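Local coordinates for mandelate racemase/muconate lactonizing enzyme-like protein (PDB 3RCY), which probably acts as an isomerase or lyase-type enzyme of the enolase superfamily, using a bound magnesium ion to handle carboxylate substrates, at residues 273-284 / 300-311; 36-44 / 311-319. All blocks are in the same frame, centred on the assembly; numbering follows the deposited sequence.

Interaction 1: residues 273-284 / 300-311; sequences LREGAAAILQPA and MAEVYNAQMAPH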
ATOM      1  N   LEU A 273      15.706   2.356   6.938  1.00 12.40           N
ATOM      2  CA  LEU A 273      14.734   2.641   7.988  1.00 12.26           C
ATOM      3  C   LEU A 273      13.308   2.695   7.441  1.00 12.62           C
ATOM      4  O   LEU A 273      12.411   1.999   7.929  1.00 12.62           O
ATOM      5  CB  LEU A 273      15.088   3.948   8.714  1.00 11.55           C
ATOM      6  CG  LEU A 273      16.372   3.985   9.562  1.00 16.45           C
ATOM      7  CD1 LEU A 273      16.760   5.432   9.921  1.00 11.22           C
ATOM      8  CD2 LEU A 273      16.260   3.111  10.834  1.00 11.18           C
ATOM      9  N   ARG A 274      13.108   3.505   6.407  1.00 13.07           N
ATOM     10  CA  ARG A 274      11.778   3.741   5.851  1.00 13.91           C
ATOM     11  C   ARG A 274      11.105   2.443   5.388  1.00 13.91           C
ATOM     12  O   ARG A 274       9.894   2.281   5.540  1.00 13.78           O
ATOM     13  CB  ARG A 274      11.874   4.748   4.695  1.00 15.16           C
ATOM     14  CG  ARG A 274      10.556   5.373   4.270  1.00 28.96           C
ATOM     15  CD  ARG A 274      10.769   6.240   3.042  1.00 18.21           C
ATOM     16  NE  ARG A 274      11.574   7.425   3.337  1.00 29.96           N
ATOM     17  CZ  ARG A 274      12.562   7.879   2.573  1.00 19.86           C
ATOM     18  NH1 ARG A 274      13.227   8.972   2.932  1.00 30.48           N
ATOM     19  NH2 ARG A 274      12.914   7.240   1.457  1.00 30.97           N
ATOM     20  N   GLU A 275      11.887   1.520   4.827  1.00 13.88           N
ATOM     21  CA  GLU A 275      11.327   0.247   4.360  1.00 14.57           C
ATOM     22  C   GLU A 275      11.259  -0.840   5.447  1.00 13.88           C
ATOM     23  O   GLU A 275      10.746  -1.932   5.208  1.00 13.71           O
ATOM     24  CB  GLU A 275      12.085  -0.263   3.117  1.00 16.14           C
ATOM     25  CG  GLU A 275      12.094   0.705   1.927  1.00 33.28           C
ATOM     26  CD  GLU A 275      10.699   1.171   1.495  1.00 19.16           C
ATOM     27  OE1 GLU A 275       9.772   0.326   1.392  1.00 34.36           O
ATOM     28  OE2 GLU A 275      10.529   2.390   1.253  1.00 34.10           O
ATOM     29  N   GLY A 276      11.765  -0.538   6.639  1.00 13.48           N
ATOM     30  CA  GLY A 276      11.784  -1.508   7.733  1.00 13.78           C
ATOM     31  C   GLY A 276      12.761  -2.653   7.513  1.00 13.98           C
ATOM     32  O   GLY A 276      12.541  -3.766   8.000  1.00 13.92           O
ATOM     33  N   ALA A 277      13.843  -2.378   6.784  1.00 13.64           N
ATOM     34  CA  ALA A 277      14.836  -3.404   6.459  1.00 13.09           C
ATOM     35  C   ALA A 277      15.724  -3.764   7.644  1.00 12.71           C
ATOM     36  O   ALA A 277      16.208  -4.897   7.741  1.00 12.53           O
ATOM     37  CB  ALA A 277      15.677  -2.972   5.276  1.00 12.78           C
ATOM     38  N   ALA A 278      15.948  -2.796   8.532  1.00 12.40           N
ATOM     39  CA  ALA A 278      16.751  -3.027   9.726  1.00 12.42           C
ATOM     40  C   ALA A 278      16.288  -2.182  10.904  1.00 12.83           C
ATOM     41  O   ALA A 278      15.844  -1.039  10.734  1.00 13.37           O
ATOM     42  CB  ALA A 278      18.237  -2.773   9.448  1.00 12.14           C
ATOM     43  N   ALA A 279      16.429  -2.754  12.096  1.00 12.16           N
ATOM     44  CA  ALA A 279      16.100  -2.084  13.349  1.00 11.78           C
ATOM     45  C   ALA A 279      17.351  -1.498  14.003  1.00 11.80           C
ATOM     46  O   ALA A 279      17.263  -0.633  14.872  1.00 12.00           O
ATOM     47  CB  ALA A 279      15.439  -3.077  14.297  1.00 11.51           C
ATOM     48  N   ILE A 280      18.513  -1.990  13.583  1.00 11.74           N
ATOM     49  CA  ILE A 280      19.798  -1.600  14.172  1.00 11.62           C
ATOM     50  C   ILE A 280      20.774  -1.213  13.059  1.00 11.87           C
ATOM     51  O   ILE A 280      21.018  -2.002  12.147  1.00 12.27           O
ATOM     52  CB  ILE A 280      20.368  -2.742  15.055  1.00 11.33           C
ATOM     53  CG1 ILE A 280      19.443  -2.987  16.266  1.00  9.72           C
ATOM     54  CG2 ILE A 280      21.814  -2.435  15.507  1.00  9.37           C
ATOM     55  CD1 ILE A 280      19.503  -4.414  16.855  1.00 11.22           C
ATOM     56  N   LEU A 281      21.310   0.005  13.131  1.00 11.18           N
ATOM     57  CA  LEU A 281      22.178   0.517  12.071  1.00 11.17           C
ATOM     58  C   LEU A 281      23.638   0.459  12.488  1.00 11.08           C
ATOM     59  O   LEU A 281      23.992   0.921  13.568  1.00 11.18           O
ATOM     60  CB  LEU A 281      21.788   1.955  11.676  1.00 10.58           C
ATOM     61  CG  LEU A 281      20.330   2.187  11.246  1.00 15.29           C
ATOM     62  CD1 LEU A 281      20.090   3.646  10.844  1.00 10.04           C
ATOM     63  CD2 LEU A 281      19.872   1.227  10.128  1.00 10.09           C
ATOM     64  N   GLN A 282      24.476  -0.092  11.610  1.00 11.09           N
ATOM     65  CA  GLN A 282      25.878  -0.352  11.927  1.00 11.62           C
ATOM     66  C   GLN A 282      26.832   0.326  10.941  1.00 12.36           C
ATOM     67  O   GLN A 282      27.621  -0.351  10.268  1.00 12.40           O
ATOM     68  CB  GLN A 282      26.133  -1.865  11.947  1.00 11.94           C
ATOM     69  CG  GLN A 282      25.180  -2.650  12.852  1.00 10.66           C
ATOM     70  CD  GLN A 282      25.275  -4.140  12.622  1.00 12.62           C
ATOM     71  OE1 GLN A 282      25.086  -4.625  11.501  1.00 10.92           O
ATOM     72  NE2 GLN A 282      25.565  -4.881  13.687  1.00 11.14           N
ATOM     73  N   PRO A 283      26.776   1.669  10.848  1.00 12.39           N
ATOM     74  CA  PRO A 283      27.674   2.288   9.882  1.00 12.09           C
ATOM     75  C   PRO A 283      29.118   2.151  10.334  1.00 12.20           C
ATOM     76  O   PRO A 283      29.403   2.106  11.543  1.00 11.44           O
ATOM     77  CB  PRO A 283      27.275   3.756   9.920  1.00 12.33           C
ATOM     78  CG  PRO A 283      26.815   3.972  11.361  1.00 10.11           C
ATOM     79  CD  PRO A 283      26.111   2.665  11.714  1.00 12.61           C
ATOM     80  N   ALA A 284      30.012   2.030   9.362  1.00 11.66           N
ATOM     81  CA  ALA A 284      31.423   2.241   9.625  1.00 12.05           C
ATOM     82  C   ALA A 284      31.676   3.722   9.367  1.00 12.13           C
ATOM     83  O   ALA A 284      31.597   4.175   8.220  1.00 12.22           O
ATOM     84  CB  ALA A 284      32.273   1.371   8.693  1.00 11.64           C
ATOM     85  N   MET A 300      17.634  10.186  12.473  1.00 11.13           N
ATOM     86  CA  MET A 300      16.670   9.420  11.678  1.00 12.14           C
ATOM     87  C   MET A 300      16.260   8.123  12.379  1.00 11.72           C
ATOM     88  O   MET A 300      15.065   7.807  12.468  1.00 11.57           O
ATOM     89  CB  MET A 300      17.236   9.127  10.289  1.00 13.26           C
ATOM     90  CG  MET A 300      17.337  10.370   9.444  1.00 18.39           C
ATOM     91  SD  MET A 300      18.472  10.184   8.074  1.00 15.27           S
ATOM     92  CE  MET A 300      18.827  11.916   7.779  1.00 18.72           C
ATOM     93  N   ALA A 301      17.241   7.383  12.890  1.00 11.07           N
ATOM     94  CA  ALA A 301      16.940   6.174  13.664  1.00 10.94           C
ATOM     95  C   ALA A 301      16.023   6.452  14.867  1.00 10.82           C
ATOM     96  O   ALA A 301      15.138   5.640  15.177  1.00 10.97           O
ATOM     97  CB  ALA A 301      18.225   5.486  14.105  1.00 10.76           C
ATOM     98  N   GLU A 302      16.231   7.590  15.534  1.00 10.67           N
ATOM     99  CA  GLU A 302      15.374   7.993  16.655  1.00 10.75           C
ATOM    100  C   GLU A 302      13.894   7.993  16.302  1.00 10.94           C
ATOM    101  O   GLU A 302      13.082   7.492  17.081  1.00 10.89           O
ATOM    102  CB  GLU A 302      15.748   9.370  17.204  1.00 10.93           C
ATOM    103  CG  GLU A 302      17.031   9.430  18.019  1.00 14.08           C
ATOM    104  CD  GLU A 302      17.132  10.743  18.775  1.00 12.29           C
ATOM    105  OE1 GLU A 302      16.360  10.926  19.741  1.00 14.85           O
ATOM    106  OE2 GLU A 302      17.957  11.600  18.397  1.00 14.20           O
ATOM    107  N   VAL A 303      13.540   8.551  15.139  1.00 10.85           N
ATOM    108  CA  VAL A 303      12.125   8.645  14.745  1.00 11.44           C
ATOM    109  C   VAL A 303      11.551   7.344  14.168  1.00 12.22           C
ATOM    110  O   VAL A 303      10.386   7.294  13.756  1.00 12.77           O
ATOM    111  CB  VAL A 303      11.825   9.848  13.813  1.00 11.14           C
ATOM    112  CG1 VAL A 303      12.184  11.155  14.522  1.00 14.05           C
ATOM    113  CG2 VAL A 303      12.554   9.727  12.474  1.00 13.58           C
ATOM    114  N   TYR A 304      12.377   6.303  14.147  1.00 11.84           N
ATOM    115  CA  TYR A 304      11.914   4.944  13.861  1.00 11.77           C
ATOM    116  C   TYR A 304      12.016   4.064  15.101  1.00 12.21           C
ATOM    117  O   TYR A 304      11.801   2.862  15.011  1.00 12.56           O
ATOM    118  CB  TYR A 304      12.705   4.321  12.698  1.00 11.12           C
ATOM    119  CG  TYR A 304      12.275   4.866  11.360  1.00 14.49           C
ATOM    120  CD1 TYR A 304      12.793   6.065  10.885  1.00 10.59           C
ATOM    121  CD2 TYR A 304      11.304   4.213  10.596  1.00 10.92           C
ATOM    122  CE1 TYR A 304      12.377   6.601   9.668  1.00 14.72           C
ATOM    123  CE2 TYR A 304      10.877   4.737   9.370  1.00 14.61           C
ATOM    124  CZ  TYR A 304      11.419   5.932   8.914  1.00 11.27           C
ATOM    125  OH  TYR A 304      11.027   6.467   7.703  1.00 14.58           O
ATOM    126  N   ASN A 305      12.330   4.672  16.250  1.00 12.26           N
ATOM    127  CA  ASN A 305      12.565   3.936  17.508  1.00 12.15           C
ATOM    128  C   ASN A 305      13.605   2.835  17.273  1.00 12.18           C
ATOM    129  O   ASN A 305      13.456   1.679  17.715  1.00 12.46           O
ATOM    130  CB  ASN A 305      11.249   3.377  18.074  1.00 12.79           C
ATOM    131  CG  ASN A 305      11.367   2.924  19.532  1.00 15.63           C
ATOM    132  OD1 ASN A 305      12.255   3.365  20.270  1.00 13.63           O
ATOM    133  ND2 ASN A 305      10.473   2.036  19.944  1.00 13.13           N
ATOM    134  N   ALA A 306      14.655   3.227  16.556  1.00 11.80           N
ATOM    135  CA  ALA A 306      15.724   2.334  16.120  1.00 11.41           C
ATOM    136  C   ALA A 306      17.027   2.801  16.763  1.00 11.26           C
ATOM    137  O   ALA A 306      17.100   3.924  17.265  1.00 11.28           O
ATOM    138  CB  ALA A 306      15.831   2.357  14.599  1.00 11.00           C
ATOM    139  N   GLN A 307      18.050   1.948  16.751  1.00 11.49           N
ATOM    140  CA  GLN A 307      19.304   2.239  17.447  1.00 11.56           C
ATOM    141  C   GLN A 307      20.553   2.098  16.587  1.00 12.00           C
ATOM    142  O   GLN A 307      20.532   1.445  15.544  1.00 12.26           O
ATOM    143  CB  GLN A 307      19.436   1.359  18.692  1.00 12.10           C
ATOM    144  CG  GLN A 307      18.382   1.658  19.752  1.00 14.36           C
ATOM    145  CD  GLN A 307      18.747   1.128  21.106  1.00 12.45           C
ATOM    146  OE1 GLN A 307      19.019  -0.064  21.277  1.00 14.63           O
ATOM    147  NE2 GLN A 307      18.735   2.009  22.095  1.00 14.92           N
ATOM    148  N   MET A 308      21.634   2.719  17.047  1.00 11.70           N
ATOM    149  CA  MET A 308      22.925   2.651  16.380  1.00 11.76           C
ATOM    150  C   MET A 308      23.849   1.643  17.083  1.00 11.69           C
ATOM    151  O   MET A 308      23.855   1.527  18.319  1.00 11.89           O
ATOM    152  CB  MET A 308      23.591   4.033  16.350  1.00 11.94           C
ATOM    153  CG  MET A 308      22.718   5.160  15.782  1.00 12.93           C
ATOM    154  SD  MET A 308      22.187   4.922  14.072  1.00 13.25           S
ATOM    155  CE  MET A 308      23.740   5.006  13.181  1.00 12.59           C
ATOM    156  N   ALA A 309      24.613   0.912  16.284  1.00 10.87           N
ATOM    157  CA  ALA A 309      25.680   0.066  16.807  1.00 10.60           C
ATOM    158  C   ALA A 309      26.885   0.199  15.873  1.00 11.06           C
ATOM    159  O   ALA A 309      27.036  -0.601  14.953  1.00 10.92           O
ATOM    160  CB  ALA A 309      25.211  -1.392  16.925  1.00 10.02           C
ATOM    161  N   PRO A 310      27.729   1.234  16.091  1.00 12.59           N
ATOM    162  CA  PRO A 310      28.846   1.565  15.196  1.00 13.30           C
ATOM    163  C   PRO A 310      29.749   0.364  14.897  1.00 13.50           C
ATOM    164  O   PRO A 310      30.186  -0.337  15.813  1.00 13.57           O
ATOM    165  CB  PRO A 310      29.615   2.640  15.973  1.00 13.74           C
ATOM    166  CG  PRO A 310      28.578   3.275  16.850  1.00 16.42           C
ATOM    167  CD  PRO A 310      27.675   2.144  17.254  1.00 13.13           C
ATOM    168  N   HIS A 311      29.989   0.131  13.613  1.00 13.04           N
ATOM    169  CA  HIS A 311      30.812  -0.976  13.140  1.00 13.05           C
ATOM    170  C   HIS A 311      32.283  -0.755  13.455  1.00 13.14           C
ATOM    171  O   HIS A 311      32.776   0.371  13.366  1.00 13.33           O
ATOM    172  CB  HIS A 311      30.661  -1.114  11.616  1.00 13.42           C
ATOM    173  CG  HIS A 311      31.477  -2.220  11.020  1.00 14.20           C
ATOM    174  ND1 HIS A 311      32.702  -2.009  10.424  1.00 14.32           N
ATOM    175  CD2 HIS A 311      31.247  -3.554  10.943  1.00 14.34           C
ATOM    176  CE1 HIS A 311      33.182  -3.159   9.982  1.00 14.79           C
ATOM    177  NE2 HIS A 311      32.317  -4.112  10.285  1.00 14.53           N
TER
HETATM  178  O   HOH W   1      27.783  -3.293  15.173  1.00  8.97           O
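Ala309 N donates to Leu281 O at 2.8 Å, a nearly straight bond (174° at the hydrogen), and Leu281 N returns one to Gln307 O at 2.9 Å. The same pattern continues beyond the short strands: Gln307 N reaches Ala279 O, more loosely, and His311 N binds Pro283 O from above the carbonyl plane. A water adds to this, donating to Ala309 O and weakly accepting from Gln282 NE2, which is held more firmly by a hydrogen bond to the magnesium ligand Glu235. These bonds join strands 280-281 and 307-308 as parallel neighbours in the barrel of the enolase-type C-terminal domain, with helix 290-302 as the crossover of a beta-alpha-beta unit. On one face Leu281 and Met308 lie together, turned toward that helix. The thioether chain of Met308 is bent at chi2 (-61°) and chi3 (-66°), which brings SD to 3.8 Å from Leu281 CB and carries CE against the Pro283 ring, 3.6 Å from CD. Across the other face Ile280 CG2 meets the methyl of Ala309. At the far end the Tyr304 ring lies flat against helix 266-274: Leu273 CB sits over the ring centre in a CH-pi contact, 3.8 Å from the centroid. Leu273 CD1 reaches past the ring to Met300 CB, while CD2 touches Ala306 CB. Tyr304 OH passes beside Arg274 CB and bonds to Arg274 NE of the second subunit. A leucine in place of Tyr304 would probably leave that arginine without its hydroxyl partner and Leu273 without an aromatic face to lie on.

Interaction 2: residues 36-44 / 311-319; sequences TGWGECYAA and HLYAGPVEW
The N-terminus of helix 316-327, with Gly315 in the N-cap position, is where the edge strand 36-41 of the N-terminal domain's antiparallel sheet meets the C-terminal domain, and the carboxylate of Glu40 makes the two hydrogen bonds between them. Glu40 CG stands anti to the backbone N (chi1 179°) and the chain runs on extended, so that the carboxylate is carried across to the first turn of the helix. There its two oxygens take separate backbone N-H groups. OE2 accepts from Gly315 N at 2.7 Å on its syn side, close to the carboxylate plane, whereas OE1 accepts from Glu318 N at 2.8 Å from above that plane. The methyl of Ala314 packs against OE2 at 3.4 Å, and Glu318 CB lies beside OE1. Gly315 has no side chain, which leaves room for OE2; a CB there would lie too close both to OE2 and to Pro316 CD. Val317 sends CG1 against the strand backbone, 3.4 Å from Gly39 C. Farther along, the Tyr42 ring lies across the loop before the helix: Tyr313 O meets its edge at CE1, 3.3 Å away, and Ala314 CB approaches CD1. The Tyr42 and His311 rings come together obliquely, planes at 57°, with Tyr42 OH at the imidazole edge, 3.4 Å from His311 CE1. Glu318 OE2 passes near Tyr42 CB, but its hydrogen bond goes to Gly286 N. Two N-H groups at a helix start thus satisfy a buried acceptor pair and tie the two domains together; the helix dipole would probably also help to stabilise a negative charge on Glu40.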
ATOM      1  N   THR A  36      47.094  19.200  14.953  1.00 19.63           N
ATOM      2  CA  THR A  36      47.029  17.955  14.196  1.00 19.01           C
ATOM      3  C   THR A  36      45.800  17.145  14.584  1.00 18.06           C
ATOM      4  O   THR A  36      45.393  17.138  15.746  1.00 18.41           O
ATOM      5  CB  THR A  36      48.300  17.093  14.384  1.00 19.47           C
ATOM      6  OG1 THR A  36      48.455  16.770  15.773  1.00 26.36           O
ATOM      7  CG2 THR A  36      49.541  17.831  13.891  1.00 26.06           C
ATOM      8  N   GLY A  37      45.212  16.477  13.594  1.00 16.75           N
ATOM      9  CA  GLY A  37      44.072  15.599  13.804  1.00 15.78           C
ATOM     10  C   GLY A  37      44.262  14.291  13.066  1.00 15.26           C
ATOM     11  O   GLY A  37      44.852  14.259  11.978  1.00 15.52           O
ATOM     12  N   TRP A  38      43.766  13.213  13.663  1.00 14.44           N
ATOM     13  CA  TRP A  38      43.874  11.885  13.080  1.00 14.16           C
ATOM     14  C   TRP A  38      42.507  11.319  12.724  1.00 13.92           C
ATOM     15  O   TRP A  38      41.531  11.506  13.455  1.00 13.75           O
ATOM     16  CB  TRP A  38      44.596  10.930  14.029  1.00 14.27           C
ATOM     17  CG  TRP A  38      46.078  11.182  14.143  1.00 14.88           C
ATOM     18  CD1 TRP A  38      46.701  12.064  14.982  1.00 15.17           C
ATOM     19  CD2 TRP A  38      47.121  10.530  13.400  1.00 15.27           C
ATOM     20  NE1 TRP A  38      48.068  12.007  14.804  1.00 15.81           N
ATOM     21  CE2 TRP A  38      48.352  11.074  13.840  1.00 15.18           C
ATOM     22  CE3 TRP A  38      47.134   9.546  12.401  1.00 14.79           C
ATOM     23  CZ2 TRP A  38      49.585  10.659  13.324  1.00 16.11           C
ATOM     24  CZ3 TRP A  38      48.367   9.132  11.886  1.00 15.73           C
ATOM     25  CH2 TRP A  38      49.575   9.693  12.349  1.00 15.29           C
ATOM     26  N   GLY A  39      42.459  10.628  11.591  1.00 13.61           N
ATOM     27  CA  GLY A  39      41.247   9.997  11.101  1.00 13.40           C
ATOM     28  C   GLY A  39      41.587   8.651  10.508  1.00 13.80           C
ATOM     29  O   GLY A  39      42.767   8.271  10.425  1.00 14.35           O
ATOM     30  N   GLU A  40      40.561   7.916  10.098  1.00 13.62           N
ATOM     31  CA  GLU A  40      40.769   6.595   9.516  1.00 13.99           C
ATOM     32  C   GLU A  40      39.758   6.350   8.399  1.00 14.18           C
ATOM     33  O   GLU A  40      38.559   6.559   8.590  1.00 14.27           O
ATOM     34  CB  GLU A  40      40.681   5.518  10.603  1.00 14.39           C
ATOM     35  CG  GLU A  40      40.858   4.098  10.079  1.00 17.21           C
ATOM     36  CD  GLU A  40      41.151   3.079  11.168  1.00 15.51           C
ATOM     37  OE1 GLU A  40      41.252   3.448  12.367  1.00 17.09           O
ATOM     38  OE2 GLU A  40      41.276   1.888  10.802  1.00 18.26           O
ATOM     39  N   CYS A  41      40.252   5.957   7.226  1.00 14.44           N
ATOM     40  CA  CYS A  41      39.379   5.653   6.090  1.00 14.76           C
ATOM     41  C   CYS A  41      39.062   4.167   6.031  1.00 15.46           C
ATOM     42  O   CYS A  41      39.916   3.327   6.315  1.00 16.44           O
ATOM     43  CB  CYS A  41      40.018   6.088   4.768  1.00 14.57           C
ATOM     44  SG  CYS A  41      40.367   7.852   4.668  1.00 16.26           S
ATOM     45  N   TYR A  42      37.828   3.855   5.657  1.00 15.21           N
ATOM     46  CA  TYR A  42      37.380   2.483   5.515  1.00 14.93           C
ATOM     47  C   TYR A  42      36.881   2.319   4.080  1.00 14.83           C
ATOM     48  O   TYR A  42      35.745   2.691   3.750  1.00 14.93           O
ATOM     49  CB  TYR A  42      36.287   2.177   6.548  1.00 14.73           C
ATOM     50  CG  TYR A  42      36.022   0.699   6.763  1.00 14.75           C
ATOM     51  CD1 TYR A  42      36.955  -0.110   7.418  1.00 15.03           C
ATOM     52  CD2 TYR A  42      34.836   0.115   6.325  1.00 14.69           C
ATOM     53  CE1 TYR A  42      36.719  -1.468   7.621  1.00 15.35           C
ATOM     54  CE2 TYR A  42      34.584  -1.243   6.522  1.00 14.86           C
ATOM     55  CZ  TYR A  42      35.530  -2.024   7.175  1.00 14.99           C
ATOM     56  OH  TYR A  42      35.293  -3.366   7.371  1.00 15.73           O
ATOM     57  N   ALA A  43      37.760   1.801   3.224  1.00 14.17           N
ATOM     58  CA  ALA A  43      37.499   1.693   1.795  1.00 13.92           C
ATOM     59  C   ALA A  43      38.489   0.712   1.164  1.00 14.35           C
ATOM     60  O   ALA A  43      39.702   0.945   1.192  1.00 14.26           O
ATOM     61  CB  ALA A  43      37.623   3.063   1.137  1.00 13.43           C
ATOM     62  N   ALA A  44      37.975  -0.385   0.614  1.00 14.14           N
ATOM     63  CA  ALA A  44      38.841  -1.408   0.017  1.00 14.12           C
ATOM     64  C   ALA A  44      38.308  -1.990  -1.288  1.00 14.05           C
ATOM     65  O   ALA A  44      38.652  -3.114  -1.642  1.00 14.77           O
ATOM     66  CB  ALA A  44      39.121  -2.520   1.010  1.00 14.17           C
ATOM     67  N   HIS A 311      29.989   0.131  13.613  1.00 13.04           N
ATOM     68  CA  HIS A 311      30.812  -0.976  13.140  1.00 13.05           C
ATOM     69  C   HIS A 311      32.283  -0.755  13.455  1.00 13.14           C
ATOM     70  O   HIS A 311      32.776   0.371  13.366  1.00 13.33           O
ATOM     71  CB  HIS A 311      30.661  -1.114  11.616  1.00 13.42           C
ATOM     72  CG  HIS A 311      31.477  -2.220  11.020  1.00 14.20           C
ATOM     73  ND1 HIS A 311      32.702  -2.009  10.424  1.00 14.32           N
ATOM     74  CD2 HIS A 311      31.247  -3.554  10.943  1.00 14.34           C
ATOM     75  CE1 HIS A 311      33.182  -3.159   9.982  1.00 14.79           C
ATOM     76  NE2 HIS A 311      32.317  -4.112  10.285  1.00 14.53           N
ATOM     77  N   LEU A 312      32.979  -1.832  13.811  1.00 12.86           N
ATOM     78  CA  LEU A 312      34.438  -1.806  13.854  1.00 12.82           C
ATOM     79  C   LEU A 312      35.047  -3.109  13.360  1.00 13.34           C
ATOM     80  O   LEU A 312      34.991  -4.132  14.041  1.00 13.22           O
ATOM     81  CB  LEU A 312      34.979  -1.474  15.262  1.00 12.51           C
ATOM     82  CG  LEU A 312      36.515  -1.315  15.262  1.00 14.82           C
ATOM     83  CD1 LEU A 312      36.952   0.045  14.692  1.00 12.80           C
ATOM     84  CD2 LEU A 312      37.128  -1.536  16.631  1.00 12.98           C
ATOM     85  N   TYR A 313      35.613  -3.074  12.162  1.00 14.29           N
ATOM     86  CA  TYR A 313      36.602  -4.077  11.793  1.00 15.01           C
ATOM     87  C   TYR A 313      37.761  -3.344  11.154  1.00 15.17           C
ATOM     88  O   TYR A 313      38.011  -3.456   9.955  1.00 15.34           O
ATOM     89  CB  TYR A 313      36.047  -5.200  10.897  1.00 15.83           C
ATOM     90  CG  TYR A 313      36.908  -6.436  11.021  1.00 19.14           C
ATOM     91  CD1 TYR A 313      36.918  -7.172  12.210  1.00 16.22           C
ATOM     92  CD2 TYR A 313      37.761  -6.835   9.988  1.00 16.51           C
ATOM     93  CE1 TYR A 313      37.731  -8.290  12.360  1.00 19.68           C
ATOM     94  CE2 TYR A 313      38.581  -7.962  10.124  1.00 19.65           C
ATOM     95  CZ  TYR A 313      38.559  -8.680  11.315  1.00 16.85           C
ATOM     96  OH  TYR A 313      39.365  -9.786  11.483  1.00 20.58           O
ATOM     97  N   ALA A 314      38.453  -2.576  11.987  1.00 15.05           N
ATOM     98  CA  ALA A 314      39.470  -1.641  11.547  1.00 15.12           C
ATOM     99  C   ALA A 314      40.260  -1.198  12.776  1.00 15.01           C
ATOM    100  O   ALA A 314      40.198  -1.847  13.823  1.00 15.32           O
ATOM    101  CB  ALA A 314      38.818  -0.450  10.852  1.00 15.02           C
ATOM    102  N   GLY A 315      40.992  -0.095  12.656  1.00 14.49           N
ATOM    103  CA  GLY A 315      41.896   0.338  13.720  1.00 14.11           C
ATOM    104  C   GLY A 315      41.244   1.152  14.823  1.00 13.73           C
ATOM    105  O   GLY A 315      40.037   1.432  14.777  1.00 12.83           O
ATOM    106  N   PRO A 316      42.046   1.535  15.831  1.00 13.92           N
ATOM    107  CA  PRO A 316      41.572   2.219  17.032  1.00 13.64           C
ATOM    108  C   PRO A 316      41.218   3.692  16.805  1.00 13.21           C
ATOM    109  O   PRO A 316      40.597   4.311  17.671  1.00 13.52           O
ATOM    110  CB  PRO A 316      42.770   2.110  17.979  1.00 13.86           C
ATOM    111  CG  PRO A 316      43.960   2.044  17.059  1.00 15.53           C
ATOM    112  CD  PRO A 316      43.488   1.226  15.904  1.00 14.08           C
ATOM    113  N   VAL A 317      41.633   4.250  15.672  1.00 12.41           N
ATOM    114  CA  VAL A 317      41.302   5.635  15.336  1.00 12.28           C
ATOM    115  C   VAL A 317      39.837   5.721  14.917  1.00 12.10           C
ATOM    116  O   VAL A 317      39.092   6.560  15.425  1.00 12.14           O
ATOM    117  CB  VAL A 317      42.236   6.229  14.232  1.00 12.40           C
ATOM    118  CG1 VAL A 317      41.738   7.600  13.780  1.00 11.89           C
ATOM    119  CG2 VAL A 317      43.673   6.343  14.749  1.00 12.06           C
ATOM    120  N   GLU A 318      39.412   4.846  14.007  1.00 12.31           N
ATOM    121  CA  GLU A 318      37.991   4.783  13.678  1.00 12.51           C
ATOM    122  C   GLU A 318      37.173   4.443  14.925  1.00 12.60           C
ATOM    123  O   GLU A 318      36.085   4.973  15.121  1.00 11.91           O
ATOM    124  CB  GLU A 318      37.698   3.778  12.564  1.00 12.81           C
ATOM    125  CG  GLU A 318      36.294   3.973  12.002  1.00 14.11           C
ATOM    126  CD  GLU A 318      35.775   2.779  11.230  1.00 13.57           C
ATOM    127  OE1 GLU A 318      35.911   1.629  11.715  1.00 14.40           O
ATOM    128  OE2 GLU A 318      35.199   2.997  10.147  1.00 13.68           O
ATOM    129  N   TRP A 319      37.715   3.577  15.779  1.00 13.28           N
ATOM    130  CA  TRP A 319      37.033   3.211  17.016  1.00 13.72           C
ATOM    131  C   TRP A 319      36.849   4.408  17.950  1.00 13.44           C
ATOM    132  O   TRP A 319      35.820   4.523  18.600  1.00 13.32           O
ATOM    133  CB  TRP A 319      37.782   2.090  17.729  1.00 15.01           C
ATOM    134  CG  TRP A 319      37.065   1.551  18.921  1.00 17.27           C
ATOM    135  CD1 TRP A 319      35.821   0.969  18.951  1.00 16.12           C
ATOM    136  CD2 TRP A 319      37.547   1.529  20.264  1.00 16.78           C
ATOM    137  NE1 TRP A 319      35.506   0.591  20.234  1.00 16.60           N
ATOM    138  CE2 TRP A 319      36.547   0.918  21.060  1.00 17.37           C
ATOM    139  CE3 TRP A 319      38.729   1.969  20.878  1.00 17.96           C
ATOM    140  CZ2 TRP A 319      36.697   0.733  22.437  1.00 17.51           C
ATOM    141  CZ3 TRP A 319      38.872   1.788  22.254  1.00 18.32           C
ATOM    142  CH2 TRP A 319      37.864   1.173  23.013  1.00 17.71           C
TER

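In the fold
Interactions 1 and 2 have centres 21 Å apart, yet they share His311, whose side chain lies about 4 Å from the bound magnesium ion. Of these elements strand 36-41 comes first along the chain; helix 266-274 and strand 280-281, helix 290-302 and strand 307-308, and finally helix 316-327 follow much later, so interaction 1 lies within the span between the segments of interaction 2, meeting the second of them at His311. The first joins neighbouring barrel strands within the C-terminal domain; the second brings the N-terminal sheet against the helix that follows strand 307-308. Ala284 bridges them, its CB packing on both Glu318 and Tyr42. Domain contact and barrel wall thus converge beside the metal site.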